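Local atomic coordinates of putative short-chain dehydrogenase/reductase (Burkholderia xenovorans, PDB entry 5IZ4), a protein that probably acts as an NADPH-dependent oxidoreductase of the short-chain dehydrogenase/reductase family, perhaps on 3-oxoacyl substrates, and binds ADP in its Rossmann-fold nucleotide pocket. Residues G38-I43 / S90-I95; G103-I108 / I171-S176; P141-S146 / R151-V156. All blocks are in the same frame, centred on the assembly; numbering follows the deposited sequence.

In the fold
The first contact from the N terminus, interaction 1, joins strand 40-45 to the end of helix 78-92 and closes a loop of 46 residues. The chain then runs through strand 97-100 to residues 103-108, where interaction 2 opens; it closes at the start of helix 171-191. Interaction 3 falls wholly within that span, folding the end of helix 118-146 back onto strand 153-158 after a four-residue connection. No loops cross. Interactions 1 and 3 lie on the same side of the chain's centre, reach the same parallel sheet and touch where 90-95 meets 141-146. Interaction 2, about 31 Å from interaction 1 and 29 Å from interaction 3 between centres, lies on the opposite side, beside the ADP.

Interaction 1 of 3, residues G38-I43 / S90-I95; sequences GWSVAI and SRWQRI
Ser-40 CB sits over one face of the Trp-92 indole, 3.8 Å from the centroid of the six-membered ring and only 15° off its normal, a CH-pi contact. Its nearest ring atom is Trp-92 CZ2, 3.7 Å from Ser-40 CB. On the opposite face Arg-91 CG lies 3.4 Å above the centre of the indole, which is thus sandwiched tightly between serine and arginine. The carbonyl of Val-41 comes in at the ring edge, close to the ring plane, where its O lies 3.6 Å from Trp-92 CH2. Helix 78-92 belongs to the crossover that carries the chain from the outermost strand 68-72 over strands 40-45 and 16-20 to strand 97-100, as in the Rossmann fold, and Trp-92 fills the interface between the end of this helix and the sheet. The ring also touches Leu-69 and Val-16 of the flanking strands, so its strand-facing side is buried. Farther along strand 40-45 the packing is looser, with Ala-42 CB 4.2 Å from Trp-92 CZ3. The solvent side is the helix end, where Ser-90 and Arg-91 are exposed as residues; Arg-91, in the conformer given, stays tied to the sheet because its NH2 is hydrogen-bonded to Thr-68 O.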
loop_
_atom_site.group_PDB
_atom_site.type_symbol
_atom_site.label_atom_id
_atom_site.label_comp_id
_atom_site.label_asym_id
_atom_site.label_seq_id
_atom_site.Cartn_x
_atom_site.Cartn_y
_atom_site.Cartn_z
ATOM N N GLY A 38 4.030 35.101 -3.063
ATOM C CA GLY A 38 3.233 36.254 -2.714
ATOM C C GLY A 38 2.352 36.079 -1.501
ATOM O O GLY A 38 1.672 37.038 -1.111
ATOM N N TRP A 39 2.353 34.903 -0.878
ATOM C CA TRP A 39 1.524 34.687 0.302
ATOM C C TRP A 39 2.114 35.383 1.522
ATOM O O TRP A 39 3.326 35.601 1.623
ATOM C CB TRP A 39 1.378 33.194 0.611
ATOM C CG TRP A 39 0.524 32.429 -0.366
ATOM C CD1 TRP A 39 0.475 32.592 -1.724
ATOM C CD2 TRP A 39 -0.409 31.387 -0.052
ATOM N NE1 TRP A 39 -0.426 31.706 -2.274
ATOM C CE2 TRP A 39 -0.980 30.955 -1.268
ATOM C CE3 TRP A 39 -0.811 30.773 1.138
ATOM C CZ2 TRP A 39 -1.943 29.940 -1.327
ATOM C CZ3 TRP A 39 -1.770 29.754 1.077
ATOM C CH2 TRP A 39 -2.317 29.349 -0.149
ATOM N N SER A 40 1.236 35.730 2.458
ATOM C CA SER A 40 1.668 36.122 3.789
ATOM C C SER A 40 1.978 34.864 4.585
ATOM O O SER A 40 1.269 33.857 4.477
ATOM C CB SER A 40 0.588 36.950 4.487
ATOM O OG SER A 40 0.262 38.106 3.732
ATOM N N VAL A 41 3.041 34.903 5.384
ATOM C CA VAL A 41 3.498 33.706 6.081
ATOM C C VAL A 41 3.533 33.975 7.576
ATOM O O VAL A 41 4.046 35.012 8.021
ATOM C CB VAL A 41 4.863 33.221 5.555
ATOM C CG1 VAL A 41 4.709 32.737 4.118
ATOM C CG2 VAL A 41 5.908 34.332 5.624
ATOM N N ALA A 42 2.929 33.064 8.342
ATOM C CA ALA A 42 3.031 33.055 9.797
ATOM C C ALA A 42 4.120 32.051 10.159
ATOM O O ALA A 42 3.951 30.839 9.970
ATOM C CB ALA A 42 1.692 32.702 10.440
ATOM N N ILE A 43 5.244 32.564 10.646
ATOM C CA ILE A 43 6.462 31.785 10.835
ATOM C C ILE A 43 6.454 31.227 12.252
ATOM O O ILE A 43 6.592 31.970 13.230
ATOM C CB ILE A 43 7.701 32.648 10.562
ATOM C CG1 ILE A 43 7.808 32.919 9.055
ATOM C CG2 ILE A 43 8.976 31.980 11.055
ATOM C CD1 ILE A 43 8.652 34.123 8.734
ATOM N N SER A 90 -5.901 37.586 14.353
ATOM C CA SER A 90 -5.950 39.018 14.631
ATOM C C SER A 90 -5.271 39.828 13.538
ATOM O O SER A 90 -5.719 40.937 13.220
ATOM C CB SER A 90 -5.291 39.324 15.977
ATOM O OG SER A 90 -5.831 38.508 16.996
ATOM N N ARG A 91 -4.207 39.291 12.947
ATOM C CA ARG A 91 -3.444 40.040 11.957
ATOM C C ARG A 91 -4.120 40.017 10.586
ATOM O O ARG A 91 -4.284 41.064 9.950
ATOM C CB ARG A 91 -2.024 39.474 11.879
ATOM C CG ARG A 91 -1.138 40.117 10.835
ATOM C CD ARG A 91 -0.476 41.402 11.329
ATOM N NE ARG A 91 0.403 41.922 10.287
ATOM C CZ ARG A 91 1.660 41.528 10.107
ATOM N NH1 ARG A 91 2.383 42.039 9.119
ATOM N NH2 ARG A 91 2.195 40.624 10.915
ATOM N N TRP A 92 -4.525 38.833 10.112
ATOM C CA TRP A 92 -5.038 38.702 8.751
ATOM C C TRP A 92 -6.446 38.131 8.637
ATOM O O TRP A 92 -7.017 38.178 7.541
ATOM C CB TRP A 92 -4.083 37.834 7.910
ATOM C CG TRP A 92 -2.710 38.439 7.734
ATOM C CD1 TRP A 92 -2.419 39.690 7.268
ATOM C CD2 TRP A 92 -1.453 37.815 8.017
ATOM N NE1 TRP A 92 -1.057 39.882 7.246
ATOM C CE2 TRP A 92 -0.442 38.744 7.696
ATOM C CE3 TRP A 92 -1.083 36.559 8.503
ATOM C CZ2 TRP A 92 0.914 38.457 7.851
ATOM C CZ3 TRP A 92 0.270 36.275 8.649
ATOM C CH2 TRP A 92 1.249 37.222 8.324
ATOM N N GLN A 93 -7.007 37.566 9.710
ATOM C CA GLN A 93 -8.373 37.024 9.710
ATOM C C GLN A 93 -8.590 35.944 8.647
ATOM O O GLN A 93 -9.708 35.757 8.154
ATOM C CB GLN A 93 -9.405 38.144 9.544
ATOM N N ARG A 94 -7.540 35.211 8.286
ATOM C CA ARG A 94 -7.694 34.073 7.392
ATOM C C ARG A 94 -6.504 33.147 7.560
ATOM O O ARG A 94 -5.428 33.561 8.006
ATOM C CB ARG A 94 -7.821 34.508 5.929
ATOM C CG ARG A 94 -6.578 35.185 5.392
ATOM C CD ARG A 94 -6.845 35.778 4.027
ATOM N NE ARG A 94 -7.064 34.749 3.024
ATOM C CZ ARG A 94 -7.379 35.005 1.762
ATOM N NH1 ARG A 94 -7.530 36.261 1.357
ATOM N NH2 ARG A 94 -7.546 34.008 0.909
ATOM N N ILE A 95 -6.731 31.880 7.220
ATOM C CA ILE A 95 -5.686 30.870 7.078
ATOM C C ILE A 95 -6.030 30.049 5.843
ATOM O O ILE A 95 -7.108 29.446 5.773
ATOM C CB ILE A 95 -5.555 29.946 8.306
ATOM C CG1 ILE A 95 -5.124 30.735 9.549
ATOM C CG2 ILE A 95 -4.562 28.802 7.994
ATOM C CD1 ILE A 95 -5.151 29.918 10.839
#

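Interaction 2 of 3, residues G103-I108 / I171-S176; sequences GTTRVI and IAYAAS. With ADP (adenosine-5'-diphosphate), chain B.
Tyr-173 lies obliquely against Thr-105, and its side chain can be followed outward from the backbone. Its CB packs on Thr-105 OG1 at 3.3 Å. Next, CG still borders that hydroxyl, while CD1 meets Thr-105 CB at 3.3 Å and, at the ring edge and in its plane, Thr-104 O at 3.6 Å. CE1 skirts the same two residues more loosely. The tip, OH, has passed them and points to the nucleotide side, 6.5 Å from O1B of the ADP. Thr-105 OG1 lies opposite its own backbone N (chi1 -169°), which turns it to the tyrosine CB; its hydrogen-bond partner is Ser-169 OG. Nearby, a water accepts from Ile-171 N and lies within bonding distance of Ile-108 O. At the start of 103-108, Gly-103 N donates to ADP O4' at 3.3 Å, so one short run of backbone connects the nucleotide ribose to the tyrosine. By sequence, Tyr-173 is probably the tyrosine of the YxxxK signature of this family, which fits its place beside the cofactor pocket. The loop follows strand 97-100; the tyrosine, at the start of helix 171-191, also touches Asn-128 of helix 118-146 and Ala-162 of helix 161-165.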
loop_
_atom_site.group_PDB
_atom_site.type_symbol
_atom_site.label_atom_id
_atom_site.label_comp_id
_atom_site.label_asym_id
_atom_site.label_seq_id
_atom_site.Cartn_x
_atom_site.Cartn_y
_atom_site.Cartn_z
ATOM N N GLY A 103 8.648 19.061 14.622
ATOM C CA GLY A 103 8.874 17.658 14.929
ATOM C C GLY A 103 10.146 17.480 15.723
ATOM O O GLY A 103 10.949 18.405 15.869
ATOM N N THR A 104 10.315 16.272 16.251
ATOM C CA THR A 104 11.513 15.978 17.017
ATOM C C THR A 104 11.857 14.506 16.878
ATOM O O THR A 104 11.031 13.686 16.468
ATOM C CB THR A 104 11.350 16.346 18.499
ATOM O OG1 THR A 104 12.631 16.312 19.139
ATOM C CG2 THR A 104 10.436 15.350 19.191
ATOM N N THR A 105 13.102 14.186 17.206
ATOM C CA THR A 105 13.554 12.803 17.262
ATOM C C THR A 105 14.832 12.747 18.080
ATOM O O THR A 105 15.314 13.759 18.595
ATOM C CB THR A 105 13.784 12.212 15.868
ATOM O OG1 THR A 105 13.976 10.794 15.987
ATOM C CG2 THR A 105 15.000 12.839 15.197
ATOM N N ARG A 106 15.359 11.536 18.211
ATOM C CA ARG A 106 16.693 11.299 18.740
ATOM C C ARG A 106 17.169 9.988 18.137
ATOM O O ARG A 106 16.405 9.019 18.095
ATOM C CB ARG A 106 16.688 11.231 20.269
ATOM C CG ARG A 106 18.048 10.986 20.876
ATOM C CD ARG A 106 18.123 11.543 22.298
ATOM N NE ARG A 106 17.142 10.935 23.195
ATOM C CZ ARG A 106 17.305 9.757 23.792
ATOM N NH1 ARG A 106 18.410 9.051 23.577
ATOM N NH2 ARG A 106 16.362 9.280 24.600
ATOM N N VAL A 107 18.405 9.968 17.641
ATOM C CA VAL A 107 18.921 8.762 16.999
ATOM C C VAL A 107 19.160 7.691 18.056
ATOM O O VAL A 107 19.956 7.882 18.985
ATOM C CB VAL A 107 20.210 9.059 16.222
ATOM C CG1 VAL A 107 20.775 7.771 15.630
ATOM C CG2 VAL A 107 19.950 10.074 15.120
ATOM N N ILE A 108 18.470 6.562 17.912
ATOM C CA ILE A 108 18.649 5.373 18.746
ATOM C C ILE A 108 18.537 4.166 17.826
ATOM O O ILE A 108 17.492 4.002 17.188
ATOM C CB ILE A 108 17.588 5.275 19.852
ATOM C CG1 ILE A 108 17.498 6.570 20.664
ATOM C CG2 ILE A 108 17.882 4.090 20.757
ATOM C CD1 ILE A 108 16.271 6.612 21.564
ATOM N N ILE A 171 12.931 3.839 16.486
ATOM C CA ILE A 171 11.651 3.156 16.350
ATOM C C ILE A 171 10.519 4.017 16.912
ATOM O O ILE A 171 9.376 3.935 16.437
ATOM C CB ILE A 171 11.721 1.765 17.014
ATOM C CG1 ILE A 171 10.546 0.893 16.553
ATOM C CG2 ILE A 171 11.774 1.872 18.545
ATOM C CD1 ILE A 171 10.534 -0.497 17.176
ATOM N N ALA A 172 10.806 4.861 17.916
ATOM C CA ALA A 172 9.784 5.782 18.412
ATOM C C ALA A 172 9.438 6.831 17.365
ATOM O O ALA A 172 8.273 7.227 17.223
ATOM C CB ALA A 172 10.253 6.453 19.712
ATOM N N TYR A 173 10.442 7.298 16.622
ATOM C CA TYR A 173 10.186 8.239 15.537
ATOM C C TYR A 173 9.371 7.576 14.434
ATOM O O TYR A 173 8.370 8.129 13.958
ATOM C CB TYR A 173 11.521 8.758 14.995
ATOM C CG TYR A 173 11.413 9.721 13.842
ATOM C CD1 TYR A 173 11.208 11.079 14.058
ATOM C CD2 TYR A 173 11.531 9.276 12.531
ATOM C CE1 TYR A 173 11.129 11.972 12.997
ATOM C CE2 TYR A 173 11.449 10.157 11.463
ATOM C CZ TYR A 173 11.244 11.503 11.704
ATOM O OH TYR A 173 11.160 12.384 10.649
ATOM N N ALA A 174 9.765 6.371 14.037
ATOM C CA ALA A 174 9.040 5.684 12.971
ATOM C C ALA A 174 7.582 5.469 13.365
ATOM O O ALA A 174 6.668 5.724 12.571
ATOM C CB ALA A 174 9.718 4.355 12.653
ATOM N N ALA A 175 7.352 5.003 14.596
ATOM C CA ALA A 175 5.986 4.790 15.065
ATOM C C ALA A 175 5.182 6.081 15.005
ATOM O O ALA A 175 4.024 6.081 14.561
ATOM C CB ALA A 175 5.991 4.234 16.489
ATOM N N SER A 176 5.781 7.195 15.441
ATOM C CA SER A 176 5.034 8.447 15.464
ATOM C C SER A 176 4.658 8.877 14.060
ATOM O O SER A 176 3.591 9.470 13.862
ATOM C CB SER A 176 5.839 9.554 16.178
ATOM O OG SER A 176 6.897 10.027 15.346
HETATM P PB ADP B . 13.414 18.974 9.147
HETATM O O1B ADP B . 12.063 18.749 9.918
HETATM O O2B ADP B . 13.543 20.303 8.349
HETATM O O3B ADP B . 14.048 17.727 8.451
HETATM P PA ADP B . 14.328 20.392 11.679
HETATM O O1A ADP B . 14.675 19.758 13.143
HETATM O O2A ADP B . 15.175 21.676 11.410
HETATM O O3A ADP B . 14.424 19.195 10.645
HETATM O "O5'" ADP B . 12.755 20.806 11.983
HETATM C "C5'" ADP B . 12.121 20.546 13.246
HETATM C "C4'" ADP B . 11.618 21.912 13.719
HETATM O "O4'" ADP B . 10.539 21.741 14.722
HETATM C "C3'" ADP B . 12.701 22.779 14.410
HETATM O "O3'" ADP B . 12.520 24.142 14.148
HETATM C "C2'" ADP B . 12.373 22.485 15.900
HETATM O "O2'" ADP B . 12.903 23.577 16.653
HETATM C "C1'" ADP B . 10.857 22.508 15.866
HETATM N N9 ADP B . 10.278 21.884 17.073
HETATM C C8 ADP B . 10.764 20.817 17.846
HETATM N N7 ADP B . 9.959 20.566 18.851
HETATM C C5 ADP B . 8.927 21.478 18.750
HETATM C C6 ADP B . 7.800 21.698 19.521
HETATM N N6 ADP B . 7.556 20.932 20.612
HETATM N N1 ADP B . 6.956 22.676 19.173
HETATM C C2 ADP B . 7.232 23.425 18.091
HETATM N N3 ADP B . 8.285 23.285 17.307
HETATM C C4 ADP B . 9.121 22.296 17.654
HETATM O O HOH W 1 15.130 2.966 18.205
#

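Interaction 3 of 3, residues P141-S146 / R151-V156; sequences PLLRES and RSTSVV
The carbonyl group of Leu-143 is met from above its plane by Thr-153, whose OG1 donates to Leu-143 O at 2.8 Å from 55° out of that plane, away from the lone pairs. The carbonyl of Leu-142, one residue earlier, is gripped on both faces, by Ser-146 N from one and by Ser-146 OG, 2.8 Å from Leu-142 O, from the other. That hydroxyl also accepts from Ile-95 N, tying Ser-146 to the loop before strand 97-100. A chi1 of 51° wedges Thr-153 OG1 between its own backbone N and carbonyl carbon, facing the helix, and leaves CG2 to pack 3.8 Å from Ser-146 C. Helix 118-146 and strand 153-158 are the helix and second strand of a beta-alpha-beta unit of the Rossmann fold that begins with strand 97-100; the axes of helix 141-146 and strand 153-156 run roughly antiparallel (142°), 8.3 Å apart at closest approach. Leu-143 packs between them with both branches. Its CD2 lies 3.8 Å from Thr-153 CB, and the Leu-143 and Val-155 side chains cross at about a right angle, with Leu-143 CD1 3.6 Å from Val-155 CG2. Ile-195 of the neighbouring strand touches Leu-143, Thr-153 and Val-155.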
loop_
_atom_site.group_PDB
_atom_site.type_symbol
_atom_site.label_atom_id
_atom_site.label_comp_id
_atom_site.label_asym_id
_atom_site.label_seq_id
_atom_site.Cartn_x
_atom_site.Cartn_y
_atom_site.Cartn_z
ATOM N N PRO A 141 -11.213 25.968 12.116
ATOM C CA PRO A 141 -12.270 26.968 11.865
ATOM C C PRO A 141 -11.898 27.988 10.800
ATOM O O PRO A 141 -12.687 28.235 9.878
ATOM C CB PRO A 141 -12.472 27.608 13.246
ATOM C CG PRO A 141 -12.174 26.493 14.199
ATOM C CD PRO A 141 -11.005 25.750 13.564
ATOM N N LEU A 142 -10.696 28.571 10.880
ATOM C CA LEU A 142 -10.288 29.544 9.869
ATOM C C LEU A 142 -10.015 28.878 8.523
ATOM O O LEU A 142 -10.315 29.459 7.470
ATOM C CB LEU A 142 -9.063 30.319 10.348
ATOM C CG LEU A 142 -9.387 31.565 11.171
ATOM C CD1 LEU A 142 -8.123 32.148 11.778
ATOM C CD2 LEU A 142 -10.095 32.589 10.297
ATOM N N LEU A 143 -9.437 27.671 8.526
ATOM C CA LEU A 143 -9.222 26.962 7.267
ATOM C C LEU A 143 -10.534 26.729 6.536
ATOM O O LEU A 143 -10.615 26.906 5.316
ATOM C CB LEU A 143 -8.515 25.628 7.521
ATOM C CG LEU A 143 -6.999 25.714 7.698
ATOM C CD1 LEU A 143 -6.485 24.462 8.385
ATOM C CD2 LEU A 143 -6.319 25.884 6.327
ATOM N N ARG A 144 -11.571 26.322 7.267
ATOM C CA ARG A 144 -12.857 26.067 6.630
ATOM C C ARG A 144 -13.493 27.364 6.145
ATOM O O ARG A 144 -14.071 27.413 5.053
ATOM C CB ARG A 144 -13.777 25.332 7.605
ATOM C CG ARG A 144 -15.072 24.883 6.979
ATOM C CD ARG A 144 -15.960 24.168 7.972
ATOM N NE ARG A 144 -15.440 22.862 8.371
ATOM C CZ ARG A 144 -15.080 22.553 9.610
ATOM N NH1 ARG A 144 -15.177 23.457 10.574
ATOM N NH2 ARG A 144 -14.639 21.337 9.891
ATOM N N GLU A 145 -13.382 28.428 6.938
ATOM C CA GLU A 145 -13.960 29.706 6.546
ATOM C C GLU A 145 -13.236 30.305 5.346
ATOM O O GLU A 145 -13.849 31.023 4.547
ATOM C CB GLU A 145 -13.927 30.675 7.726
ATOM C CG GLU A 145 -14.677 31.974 7.482
ATOM C CD GLU A 145 -16.172 31.760 7.300
ATOM O OE1 GLU A 145 -16.733 30.862 7.967
ATOM O OE2 GLU A 145 -16.783 32.488 6.487
ATOM N N SER A 146 -11.944 30.028 5.198
ATOM C CA SER A 146 -11.188 30.609 4.098
ATOM C C SER A 146 -11.365 29.847 2.791
ATOM O O SER A 146 -10.990 30.375 1.741
ATOM C CB SER A 146 -9.703 30.697 4.465
ATOM O OG SER A 146 -9.535 31.459 5.665
ATOM N N ARG A 151 -12.788 26.522 -4.221
ATOM C CA ARG A 151 -11.416 26.171 -3.883
ATOM C C ARG A 151 -11.301 25.799 -2.412
ATOM O O ARG A 151 -11.695 26.579 -1.541
ATOM C CB ARG A 151 -10.481 27.339 -4.208
ATOM C CG ARG A 151 -9.025 27.049 -3.951
ATOM C CD ARG A 151 -8.174 28.275 -4.230
ATOM N NE ARG A 151 -6.795 28.081 -3.790
ATOM C CZ ARG A 151 -6.383 28.231 -2.533
ATOM N NH1 ARG A 151 -7.241 28.572 -1.577
ATOM N NH2 ARG A 151 -5.106 28.033 -2.230
ATOM N N SER A 152 -10.744 24.621 -2.146
ATOM C CA SER A 152 -10.508 24.138 -0.795
ATOM C C SER A 152 -9.167 24.637 -0.276
ATOM O O SER A 152 -8.246 24.927 -1.046
ATOM C CB SER A 152 -10.522 22.612 -0.764
ATOM O OG SER A 152 -9.608 22.110 -1.727
ATOM N N THR A 153 -9.057 24.728 1.044
ATOM C CA THR A 153 -7.792 25.064 1.671
ATOM C C THR A 153 -6.988 23.785 1.929
ATOM O O THR A 153 -7.415 22.675 1.592
ATOM C CB THR A 153 -8.043 25.867 2.946
ATOM O OG1 THR A 153 -8.996 25.168 3.754
ATOM C CG2 THR A 153 -8.604 27.242 2.596
ATOM N N SER A 154 -5.804 23.929 2.524
ATOM C CA SER A 154 -4.811 22.863 2.463
ATOM C C SER A 154 -4.084 22.683 3.788
ATOM O O SER A 154 -3.565 23.651 4.344
ATOM C CB SER A 154 -3.789 23.161 1.358
ATOM O OG SER A 154 -2.754 22.191 1.350
ATOM N N VAL A 155 -4.017 21.442 4.270
ATOM C CA VAL A 155 -3.141 21.057 5.378
ATOM C C VAL A 155 -2.099 20.085 4.831
ATOM O O VAL A 155 -2.450 19.091 4.184
ATOM C CB VAL A 155 -3.938 20.422 6.534
ATOM C CG1 VAL A 155 -3.010 19.937 7.663
ATOM C CG2 VAL A 155 -4.954 21.435 7.089
ATOM N N VAL A 156 -0.824 20.360 5.094
ATOM C CA VAL A 156 0.271 19.493 4.659
ATOM C C VAL A 156 1.041 19.050 5.896
ATOM O O VAL A 156 1.582 19.888 6.634
ATOM C CB VAL A 156 1.203 20.194 3.658
ATOM C CG1 VAL A 156 2.400 19.297 3.299
ATOM C CG2 VAL A 156 0.438 20.618 2.400
#